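Local coordinates for dual function macrocyclase-peptidase POPB (Galerina marginata, PDB 5N4B), which cleaves peptide bonds after proline and macrocyclises a 25-residue intermediate in the biosynthesis of the amanitin toxins, at residues Y277-A291 / H303-I317. The protein carries 1 engineered substitution. Numbering follows the deposited sequence.
Sequences YQFKDTSKKNLLWVA and HWRKVVNEYAADYNI
Leu288 and Val290 pair with Val308 and Arg305 along the outer edge of one beta-propeller blade, where strands 287-292 and 305-308 meet antiparallel. Both are hydrogen-bonded pairs, with Val308 N reaching Leu288 O at 2.9 Å, and a beta bulge lies between them. The chain then runs into strand 315-321 of the next blade, and Tyr311, on the loop linking the two blades, is gripped between two side chains of 277-291. Lys280 CG, set between the backbone N and the carbonyl carbon (chi1 65°), starts an extended chain that runs across one ring face. Lys280 CB lies near Tyr311 CZ, Lys280 CG makes a CH-pi contact 3.8 Å from the ring centroid, Lys280 CD passes Tyr311 CD2, Lys280 CE comes beside Tyr311 CG, and Lys280 NZ ends near Tyr311 CB. On the opposite face Leu287 CD2 makes a second, 5° off the ring normal, while Trp261 meets the ring edge-to-face. Lys306 lies alongside Trp289 over one indole face, Lys306 CG 3.7 Å from the centroid of the five-membered ring; Gln278 NE2 approaches the other. Trp289 NE1 donates to Asn309 OD1 at 3.0 Å, a bent bond (137°) close to the indole plane but with NE1 above the Asn309 carbonyl plane. Asn286 N donates a hydrogen bond to Ala313 O. Asp314 OD2, also held by Tyr336 OH, makes a long salt bridge to Lys284 NZ at 3.7 Å; a bridging water accepts from NZ and donates to OD2. Tyr277 OH, also hydrogen-bonded to Asp266 OD2, joins the blades by accepting a nearly straight bond from Ile317 N at 3.0 Å.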
ATOM      1  N   TYR A 277      -9.021  -8.343 -17.027  1.00 11.16           N
ATOM      2  CA  TYR A 277      -9.804  -7.725 -15.979  1.00 10.66           C
ATOM      3  C   TYR A 277     -10.017  -6.256 -16.343  1.00 13.08           C
ATOM      4  O   TYR A 277      -9.134  -5.602 -16.922  1.00 12.43           O
ATOM      5  CB  TYR A 277      -9.069  -7.743 -14.648  1.00 11.48           C
ATOM      6  CG  TYR A 277      -8.570  -9.102 -14.182  1.00 11.36           C
ATOM      7  CD1 TYR A 277      -9.417 -10.111 -13.844  1.00 12.38           C
ATOM      8  CD2 TYR A 277      -7.231  -9.316 -14.017  1.00 13.63           C
ATOM      9  CE1 TYR A 277      -8.935 -11.324 -13.420  1.00 13.11           C
ATOM     10  CE2 TYR A 277      -6.748 -10.534 -13.581  1.00 12.02           C
ATOM     11  CZ  TYR A 277      -7.611 -11.525 -13.265  1.00 11.88           C
ATOM     12  OH  TYR A 277      -7.121 -12.737 -12.768  1.00 14.14           O
ATOM     13  N   GLN A 278     -11.199  -5.736 -16.047  1.00 13.04           N
ATOM     14  CA  GLN A 278     -11.506  -4.315 -16.196  1.00 11.96           C
ATOM     15  C   GLN A 278     -12.063  -3.737 -14.908  1.00 12.91           C
ATOM     16  O   GLN A 278     -12.898  -4.361 -14.241  1.00 13.22           O
ATOM     17  CB  GLN A 278     -12.512  -4.046 -17.302  1.00 14.52           C
ATOM     18  CG  GLN A 278     -12.157  -4.777 -18.614  1.00 15.34           C
ATOM     19  CD  GLN A 278     -13.035  -4.422 -19.777  1.00 16.50           C
ATOM     20  OE1 GLN A 278     -13.434  -3.260 -19.961  1.00 18.06           O
ATOM     21  NE2 GLN A 278     -13.350  -5.430 -20.568  1.00 17.96           N
ATOM     22  N   PHE A 279     -11.607  -2.531 -14.588  1.00 14.76           N
ATOM     23  CA  PHE A 279     -11.959  -1.829 -13.360  1.00 13.93           C
ATOM     24  C   PHE A 279     -12.450  -0.441 -13.724  1.00 14.23           C
ATOM     25  O   PHE A 279     -11.790   0.269 -14.499  1.00 17.84           O
ATOM     26  CB  PHE A 279     -10.761  -1.698 -12.409  1.00 13.97           C
ATOM     27  CG  PHE A 279     -10.031  -2.993 -12.162  1.00 14.45           C
ATOM     28  CD1 PHE A 279      -8.994  -3.368 -13.005  1.00 14.51           C
ATOM     29  CD2 PHE A 279     -10.382  -3.830 -11.116  1.00 16.05           C
ATOM     30  CE1 PHE A 279      -8.292  -4.579 -12.796  1.00 16.41           C
ATOM     31  CE2 PHE A 279      -9.696  -5.059 -10.932  1.00 14.14           C
ATOM     32  CZ  PHE A 279      -8.684  -5.412 -11.755  1.00 14.94           C
ATOM     33  N   LYS A 280     -13.544  -0.021 -13.140  1.00 15.61           N
ATOM     34  CA  LYS A 280     -14.090   1.328 -13.412  1.00 17.72           C
ATOM     35  C   LYS A 280     -13.848   2.336 -12.292  1.00 23.51           C
ATOM     36  O   LYS A 280     -14.055   3.536 -12.514  1.00 25.35           O
ATOM     37  CB  LYS A 280     -15.585   1.251 -13.725  1.00 21.51           C
ATOM     38  CG  LYS A 280     -16.462   0.796 -12.597  1.00 23.36           C
ATOM     39  CD  LYS A 280     -17.920   0.980 -12.959  1.00 30.70           C
ATOM     40  CE  LYS A 280     -18.809   0.589 -11.781  1.00 40.15           C
ATOM     41  NZ  LYS A 280     -20.257   0.767 -12.146  1.00 44.66           N
ATOM     42  N   ASP A 281     -13.434   1.892 -11.120  1.00 20.18           N
ATOM     43  CA  ASP A 281     -13.280   2.697  -9.907  1.00 24.63           C
ATOM     44  C   ASP A 281     -12.487   1.854  -8.900  1.00 25.55           C
ATOM     45  O   ASP A 281     -11.872   0.846  -9.286  1.00 21.65           O
ATOM     46  CB  ASP A 281     -14.670   3.095  -9.362  1.00 23.80           C
ATOM     47  CG  ASP A 281     -15.551   1.915  -8.996  1.00 25.18           C
ATOM     48  OD1 ASP A 281     -15.075   0.833  -8.662  1.00 26.79           O
ATOM     49  OD2 ASP A 281     -16.811   2.032  -9.008  1.00 32.80           O
ATOM     50  N   THR A 282     -12.451   2.253  -7.642  1.00 27.79           N
ATOM     51  CA  THR A 282     -11.712   1.552  -6.626  1.00 22.79           C
ATOM     52  C   THR A 282     -12.490   0.614  -5.822  1.00 29.15           C
ATOM     53  O   THR A 282     -12.046   0.158  -4.787  1.00 33.06           O
ATOM     54  CB  THR A 282     -11.018   2.528  -5.673  1.00 23.67           C
ATOM     55  OG1 THR A 282     -11.966   3.387  -5.086  1.00 26.13           O
ATOM     56  CG2 THR A 282     -10.048   3.262  -6.384  1.00 22.65           C
ATOM     57  N   SER A 283     -13.696   0.352  -6.242  1.00 23.90           N
ATOM     58  CA  SER A 283     -14.487  -0.587  -5.664  1.00 25.37           C
ATOM     59  C   SER A 283     -13.782  -1.878  -6.214  1.00 30.53           C
ATOM     60  O   SER A 283     -13.148  -1.920  -7.294  1.00 40.45           O
ATOM     61  CB  SER A 283     -15.962  -0.499  -6.060  1.00 26.93           C
ATOM     62  OG  SER A 283     -16.197  -1.147  -7.230  1.00 30.02           O
ATOM     63  N   LYS A 284     -13.951  -2.855  -5.461  1.00 21.22           N
ATOM     64  CA  LYS A 284     -13.413  -4.137  -5.765  1.00 22.20           C
ATOM     65  C   LYS A 284     -14.308  -4.951  -6.710  1.00 28.53           C
ATOM     66  O   LYS A 284     -14.475  -6.140  -6.586  1.00 30.21           O
ATOM     67  CB  LYS A 284     -13.243  -4.877  -4.463  1.00 27.49           C
ATOM     68  CG  LYS A 284     -12.334  -4.164  -3.522  1.00 30.49           C
ATOM     69  CD  LYS A 284     -10.949  -4.174  -4.091  1.00 27.21           C
ATOM     70  CE  LYS A 284     -10.155  -5.303  -3.474  1.00 39.07           C
ATOM     71  NZ  LYS A 284      -9.073  -5.889  -4.280  1.00 44.04           N
ATOM     72  N   LYS A 285     -14.854  -4.275  -7.680  1.00 17.72           N
ATOM     73  CA  LYS A 285     -15.683  -4.915  -8.682  1.00 15.50           C
ATOM     74  C   LYS A 285     -14.951  -4.889 -10.005  1.00 15.36           C
ATOM     75  O   LYS A 285     -14.356  -3.948 -10.320  1.00 16.81           O
ATOM     76  CB  LYS A 285     -17.049  -4.262  -8.823  1.00 19.10           C
ATOM     77  CG  LYS A 285     -17.926  -4.251  -7.585  1.00 19.21           C
ATOM     78  CD  LYS A 285     -19.215  -3.478  -7.847  1.00 22.68           C
ATOM     79  CE  LYS A 285     -20.160  -3.550  -6.680  1.00 36.75           C
ATOM     80  NZ  LYS A 285     -19.789  -2.712  -5.527  1.00 48.39           N
ATOM     81  N   ASN A 286     -15.004  -5.992 -10.723  1.00 13.45           N
ATOM     82  CA  ASN A 286     -14.360  -6.068 -11.994  1.00 14.46           C
ATOM     83  C   ASN A 286     -15.018  -6.970 -13.010  1.00 13.21           C
ATOM     84  O   ASN A 286     -15.665  -7.878 -12.716  1.00 14.11           O
ATOM     85  CB  ASN A 286     -12.849  -6.438 -11.849  1.00 12.85           C
ATOM     86  CG  ASN A 286     -12.582  -7.864 -11.382  1.00 12.73           C
ATOM     87  OD1 ASN A 286     -12.284  -8.762 -12.138  1.00 14.05           O
ATOM     88  ND2 ASN A 286     -12.678  -8.018 -10.179  1.00 12.37           N
ATOM     89  N   LEU A 287     -14.768  -6.655 -14.261  1.00 13.87           N
ATOM     90  CA  LEU A 287     -15.128  -7.541 -15.341  1.00 14.04           C
ATOM     91  C   LEU A 287     -14.031  -8.590 -15.527  1.00 13.37           C
ATOM     92  O   LEU A 287     -12.879  -8.431 -15.097  1.00 13.00           O
ATOM     93  CB  LEU A 287     -15.317  -6.773 -16.670  1.00 16.04           C
ATOM     94  CG  LEU A 287     -16.251  -5.574 -16.586  1.00 16.54           C
ATOM     95  CD1 LEU A 287     -16.460  -4.983 -17.968  1.00 16.79           C
ATOM     96  CD2 LEU A 287     -17.556  -5.882 -15.956  1.00 18.34           C
ATOM     97  N   LEU A 288     -14.388  -9.680 -16.170  1.00 13.18           N
ATOM     98  CA  LEU A 288     -13.456 -10.765 -16.438  1.00 13.46           C
ATOM     99  C   LEU A 288     -13.818 -11.380 -17.780  1.00 14.35           C
ATOM    100  O   LEU A 288     -14.900 -11.962 -17.939  1.00 15.45           O
ATOM    101  CB  LEU A 288     -13.508 -11.826 -15.330  1.00 16.09           C
ATOM    102  CG  LEU A 288     -12.788 -13.154 -15.636  1.00 17.62           C
ATOM    103  CD1 LEU A 288     -11.346 -12.911 -15.713  1.00 20.07           C
ATOM    104  CD2 LEU A 288     -13.145 -14.210 -14.605  1.00 21.82           C
ATOM    105  N   TRP A 289     -12.924 -11.207 -18.751  1.00 13.19           N
ATOM    106  CA  TRP A 289     -13.084 -11.783 -20.079  1.00 14.07           C
ATOM    107  C   TRP A 289     -11.961 -12.784 -20.306  1.00 14.42           C
ATOM    108  O   TRP A 289     -10.858 -12.665 -19.720  1.00 14.79           O
ATOM    109  CB  TRP A 289     -13.088 -10.724 -21.191  1.00 15.63           C
ATOM    110  CG  TRP A 289     -14.209  -9.711 -21.153  1.00 15.56           C
ATOM    111  CD1 TRP A 289     -15.273  -9.660 -20.313  1.00 16.59           C
ATOM    112  CD2 TRP A 289     -14.331  -8.595 -22.033  1.00 16.98           C
ATOM    113  NE1 TRP A 289     -16.055  -8.562 -20.610  1.00 17.69           N
ATOM    114  CE2 TRP A 289     -15.503  -7.905 -21.674  1.00 19.08           C
ATOM    115  CE3 TRP A 289     -13.547  -8.117 -23.085  1.00 18.52           C
ATOM    116  CZ2 TRP A 289     -15.923  -6.767 -22.337  1.00 20.43           C
ATOM    117  CZ3 TRP A 289     -13.953  -6.953 -23.743  1.00 19.86           C
ATOM    118  CH2 TRP A 289     -15.152  -6.324 -23.376  1.00 20.79           C
ATOM    119  N   VAL A 290     -12.230 -13.795 -21.132  1.00 15.57           N
ATOM    120  CA  VAL A 290     -11.316 -14.906 -21.333  1.00 14.49           C
ATOM    121  C   VAL A 290     -11.100 -15.121 -22.810  1.00 16.68           C
ATOM    122  O   VAL A 290     -12.066 -15.297 -23.551  1.00 17.49           O
ATOM    123  CB  VAL A 290     -11.874 -16.203 -20.712  1.00 16.69           C
ATOM    124  CG1 VAL A 290     -10.875 -17.362 -20.919  1.00 16.69           C
ATOM    125  CG2 VAL A 290     -12.186 -16.016 -19.233  1.00 20.17           C
ATOM    126  N   ALA A 291      -9.856 -15.188 -23.226  1.00 16.64           N
ATOM    127  CA  ALA A 291      -9.478 -15.513 -24.594  1.00 16.91           C
ATOM    128  C   ALA A 291      -8.725 -16.829 -24.613  1.00 16.52           C
ATOM    129  O   ALA A 291      -7.909 -17.118 -23.725  1.00 17.38           O
ATOM    130  CB  ALA A 291      -8.588 -14.454 -25.235  1.00 17.89           C
ATOM    131  N   HIS A 303     -10.067 -12.772 -29.638  1.00 24.18           N
ATOM    132  CA  HIS A 303     -11.470 -13.038 -29.409  1.00 22.57           C
ATOM    133  C   HIS A 303     -11.701 -13.170 -27.900  1.00 23.10           C
ATOM    134  O   HIS A 303     -11.252 -14.133 -27.280  1.00 22.93           O
ATOM    135  CB  HIS A 303     -11.908 -14.279 -30.159  1.00 23.11           C
ATOM    136  CG  HIS A 303     -13.351 -14.576 -29.983  1.00 28.47           C
ATOM    137  ND1 HIS A 303     -14.313 -13.587 -29.949  1.00 37.66           N
ATOM    138  CD2 HIS A 303     -14.005 -15.744 -29.806  1.00 42.41           C
ATOM    139  CE1 HIS A 303     -15.495 -14.135 -29.752  1.00 38.91           C
ATOM    140  NE2 HIS A 303     -15.342 -15.441 -29.678  1.00 42.38           N
ATOM    141  N   TRP A 304     -12.437 -12.223 -27.328  1.00 23.77           N
ATOM    142  CA  TRP A 304     -12.796 -12.266 -25.914  1.00 20.74           C
ATOM    143  C   TRP A 304     -14.147 -12.911 -25.716  1.00 22.33           C
ATOM    144  O   TRP A 304     -15.147 -12.459 -26.289  1.00 23.94           O
ATOM    145  CB  TRP A 304     -12.843 -10.860 -25.348  1.00 21.03           C
ATOM    146  CG  TRP A 304     -11.582 -10.153 -25.392  1.00 22.62           C
ATOM    147  CD1 TRP A 304     -11.247  -9.086 -26.189  1.00 24.33           C
ATOM    148  CD2 TRP A 304     -10.411 -10.454 -24.622  1.00 17.61           C
ATOM    149  NE1 TRP A 304      -9.978  -8.712 -25.950  1.00 26.50           N
ATOM    150  CE2 TRP A 304      -9.422  -9.524 -24.993  1.00 21.30           C
ATOM    151  CE3 TRP A 304     -10.113 -11.412 -23.636  1.00 17.34           C
ATOM    152  CZ2 TRP A 304      -8.165  -9.510 -24.415  1.00 20.46           C
ATOM    153  CZ3 TRP A 304      -8.826 -11.379 -23.065  1.00 19.28           C
ATOM    154  CH2 TRP A 304      -7.890 -10.448 -23.472  1.00 20.03           C
ATOM    155  N   ARG A 305     -14.195 -13.895 -24.811  1.00 20.60           N
ATOM    156  CA  ARG A 305     -15.433 -14.402 -24.262  1.00 18.76           C
ATOM    157  C   ARG A 305     -15.764 -13.603 -23.004  1.00 19.95           C
ATOM    158  O   ARG A 305     -14.976 -13.577 -22.052  1.00 18.65           O
ATOM    159  CB  ARG A 305     -15.303 -15.876 -23.904  1.00 20.98           C
ATOM    160  CG  ARG A 305     -16.563 -16.503 -23.341  1.00 22.45           C
ATOM    161  CD  ARG A 305     -16.396 -17.960 -23.128  1.00 24.95           C
ATOM    162  NE  ARG A 305     -17.602 -18.547 -22.588  1.00 27.54           N
ATOM    163  CZ  ARG A 305     -17.775 -19.858 -22.408  1.00 30.79           C
ATOM    164  NH1 ARG A 305     -16.827 -20.723 -22.723  1.00 27.18           N
ATOM    165  NH2 ARG A 305     -18.925 -20.312 -21.915  1.00 41.05           N
ATOM    166  N   LYS A 306     -16.933 -12.977 -22.984  1.00 18.60           N
ATOM    167  CA  LYS A 306     -17.311 -11.986 -21.966  1.00 17.12           C
ATOM    168  C   LYS A 306     -17.979 -12.686 -20.775  1.00 19.38           C
ATOM    169  O   LYS A 306     -19.154 -12.508 -20.471  1.00 22.45           O
ATOM    170  CB  LYS A 306     -18.167 -10.893 -22.584  1.00 18.07           C
ATOM    171  CG  LYS A 306     -17.468 -10.127 -23.709  1.00 20.60           C
ATOM    172  CD  LYS A 306     -18.399  -9.024 -24.292  1.00 22.99           C
ATOM    173  CE  LYS A 306     -17.758  -8.260 -25.437  1.00 23.80           C
ATOM    174  NZ  LYS A 306     -18.833  -7.343 -25.987  1.00 30.25           N
ATOM    175  N   VAL A 307     -17.147 -13.424 -20.042  1.00 17.64           N
ATOM    176  CA  VAL A 307     -17.637 -14.326 -19.001  1.00 18.39           C
ATOM    177  C   VAL A 307     -18.315 -13.557 -17.883  1.00 16.73           C
ATOM    178  O   VAL A 307     -19.418 -13.919 -17.445  1.00 19.83           O
ATOM    179  CB  VAL A 307     -16.510 -15.232 -18.485  1.00 17.86           C
ATOM    180  CG1 VAL A 307     -16.951 -16.061 -17.340  1.00 18.88           C
ATOM    181  CG2 VAL A 307     -16.033 -16.134 -19.588  1.00 18.39           C
ATOM    182  N   VAL A 308     -17.652 -12.527 -17.362  1.00 16.27           N
ATOM    183  CA  VAL A 308     -18.239 -11.587 -16.404  1.00 14.10           C
ATOM    184  C   VAL A 308     -18.297 -10.243 -17.107  1.00 14.69           C
ATOM    185  O   VAL A 308     -17.258  -9.634 -17.397  1.00 16.74           O
ATOM    186  CB  VAL A 308     -17.434 -11.499 -15.091  1.00 13.99           C
ATOM    187  CG1 VAL A 308     -18.016 -10.418 -14.168  1.00 18.40           C
ATOM    188  CG2 VAL A 308     -17.376 -12.848 -14.357  1.00 16.59           C
ATOM    189  N   ASN A 309     -19.513  -9.772 -17.413  1.00 18.77           N
ATOM    190  CA  ASN A 309     -19.673  -8.586 -18.234  1.00 17.17           C
ATOM    191  C   ASN A 309     -20.546  -7.508 -17.599  1.00 22.96           C
ATOM    192  O   ASN A 309     -20.985  -6.594 -18.300  1.00 25.82           O
ATOM    193  CB  ASN A 309     -20.197  -8.944 -19.618  1.00 20.49           C
ATOM    194  CG  ASN A 309     -19.845  -7.926 -20.635  1.00 24.82           C
ATOM    195  OD1 ASN A 309     -18.759  -7.335 -20.610  1.00 22.59           O
ATOM    196  ND2 ASN A 309     -20.781  -7.692 -21.564  1.00 26.83           N
ATOM    197  N   GLU A 310     -20.737  -7.549 -16.293  1.00 20.82           N
ATOM    198  CA  GLU A 310     -21.316  -6.443 -15.539  1.00 21.24           C
ATOM    199  C   GLU A 310     -20.502  -6.305 -14.265  1.00 19.13           C
ATOM    200  O   GLU A 310     -19.910  -7.279 -13.781  1.00 18.35           O
ATOM    201  CB  GLU A 310     -22.798  -6.703 -15.198  1.00 26.40           C
ATOM    202  CG  GLU A 310     -23.003  -8.059 -14.528  1.00 41.94           C
ATOM    203  CD  GLU A 310     -24.390  -8.284 -13.881  1.00 56.32           C
ATOM    204  OE1 GLU A 310     -25.393  -7.719 -14.385  1.00 63.59           O
ATOM    205  OE2 GLU A 310     -24.454  -9.002 -12.841  1.00 48.55           O
ATOM    206  N   TYR A 311     -20.432  -5.083 -13.761  1.00 19.35           N
ATOM    207  CA  TYR A 311     -19.743  -4.758 -12.520  1.00 17.46           C
ATOM    208  C   TYR A 311     -20.629  -5.133 -11.343  1.00 21.41           C
ATOM    209  O   TYR A 311     -21.631  -4.467 -11.067  1.00 22.30           O
ATOM    210  CB  TYR A 311     -19.391  -3.266 -12.477  1.00 16.72           C
ATOM    211  CG  TYR A 311     -18.221  -2.908 -13.373  1.00 17.23           C
ATOM    212  CD1 TYR A 311     -16.915  -3.176 -12.965  1.00 16.92           C
ATOM    213  CD2 TYR A 311     -18.413  -2.330 -14.618  1.00 18.20           C
ATOM    214  CE1 TYR A 311     -15.840  -2.876 -13.754  1.00 17.88           C
ATOM    215  CE2 TYR A 311     -17.345  -2.012 -15.436  1.00 19.37           C
ATOM    216  CZ  TYR A 311     -16.057  -2.276 -14.997  1.00 20.14           C
ATOM    217  OH  TYR A 311     -14.979  -1.983 -15.792  1.00 21.30           O
ATOM    218  N   ALA A 312     -20.226  -6.160 -10.611  1.00 17.80           N
ATOM    219  CA  ALA A 312     -21.006  -6.636  -9.465  1.00 18.37           C
ATOM    220  C   ALA A 312     -20.142  -7.235  -8.356  1.00 18.15           C
ATOM    221  O   ALA A 312     -20.534  -7.207  -7.185  1.00 20.72           O
ATOM    222  CB  ALA A 312     -22.031  -7.659  -9.892  1.00 20.58           C
ATOM    223  N   ALA A 313     -18.969  -7.766  -8.694  1.00 14.56           N
ATOM    224  CA  ALA A 313     -18.183  -8.489  -7.715  1.00 13.82           C
ATOM    225  C   ALA A 313     -16.722  -8.504  -8.146  1.00 12.88           C
ATOM    226  O   ALA A 313     -16.384  -8.173  -9.291  1.00 13.11           O
ATOM    227  CB  ALA A 313     -18.723  -9.921  -7.570  1.00 15.49           C
ATOM    228  N   ASP A 314     -15.868  -8.912  -7.217  1.00 11.84           N
ATOM    229  CA  ASP A 314     -14.426  -9.071  -7.415  1.00 10.67           C
ATOM    230  C   ASP A 314     -14.167 -10.487  -7.913  1.00 11.78           C
ATOM    231  O   ASP A 314     -14.681 -11.441  -7.323  1.00 12.52           O
ATOM    232  CB  ASP A 314     -13.809  -8.866  -6.019  1.00 13.46           C
ATOM    233  CG  ASP A 314     -12.281  -8.924  -5.952  1.00 13.68           C
ATOM    234  OD1 ASP A 314     -11.632  -9.456  -6.854  1.00 14.40           O
ATOM    235  OD2 ASP A 314     -11.728  -8.459  -4.912  1.00 13.65           O
ATOM    236  N   TYR A 315     -13.457 -10.624  -9.028  1.00 10.71           N
ATOM    237  CA  TYR A 315     -13.069 -11.925  -9.555  1.00 10.32           C
ATOM    238  C   TYR A 315     -11.578 -11.899  -9.857  1.00 11.26           C
ATOM    239  O   TYR A 315     -11.114 -11.030 -10.599  1.00 12.14           O
ATOM    240  CB  TYR A 315     -13.808 -12.224 -10.848  1.00 13.10           C
ATOM    241  CG  TYR A 315     -15.301 -12.378 -10.788  1.00 13.35           C
ATOM    242  CD1 TYR A 315     -16.126 -11.252 -10.882  1.00 12.38           C
ATOM    243  CD2 TYR A 315     -15.904 -13.631 -10.658  1.00 12.30           C
ATOM    244  CE1 TYR A 315     -17.474 -11.355 -10.863  1.00 14.12           C
ATOM    245  CE2 TYR A 315     -17.246 -13.728 -10.639  1.00 12.79           C
ATOM    246  CZ  TYR A 315     -18.034 -12.613 -10.748  1.00 13.93           C
ATOM    247  OH  TYR A 315     -19.407 -12.789 -10.790  1.00 17.94           O
ATOM    248  N   ASN A 316     -10.837 -12.847  -9.308  1.00 10.06           N
ATOM    249  CA  ASN A 316      -9.413 -12.972  -9.560  1.00 10.40           C
ATOM    250  C   ASN A 316      -9.077 -14.437  -9.832  1.00 10.73           C
ATOM    251  O   ASN A 316      -9.368 -15.298  -8.999  1.00 11.21           O
ATOM    252  CB  ASN A 316      -8.611 -12.420  -8.372  1.00 11.65           C
ATOM    253  CG  ASN A 316      -7.114 -12.295  -8.685  1.00 12.60           C
ATOM    254  OD1 ASN A 316      -6.337 -13.097  -8.234  1.00 14.91           O
ATOM    255  ND2 ASN A 316      -6.750 -11.345  -9.547  1.00 16.23           N
ATOM    256  N   ILE A 317      -8.433 -14.725 -10.949  1.00  9.85           N
ATOM    257  CA  ILE A 317      -8.135 -16.105 -11.298  1.00 11.08           C
ATOM    258  C   ILE A 317      -7.095 -16.710 -10.363  1.00 10.57           C
ATOM    259  O   ILE A 317      -6.056 -16.099 -10.074  1.00 12.30           O
ATOM    260  CB  ILE A 317      -7.571 -16.192 -12.725  1.00 12.05           C
ATOM    261  CG1 ILE A 317      -8.507 -15.589 -13.758  1.00 15.55           C
ATOM    262  CG2 ILE A 317      -7.228 -17.663 -13.078  1.00 15.26           C
ATOM    263  CD1 ILE A 317      -9.844 -16.178 -13.772  1.00 17.62           C
TER
HETATM  264  O   HOH W   1      -9.337  -9.136  -3.914  1.00 22.28           O
HETATM  265  O   HOH W   2     -18.290  -7.964 -11.620  1.00  9.31           O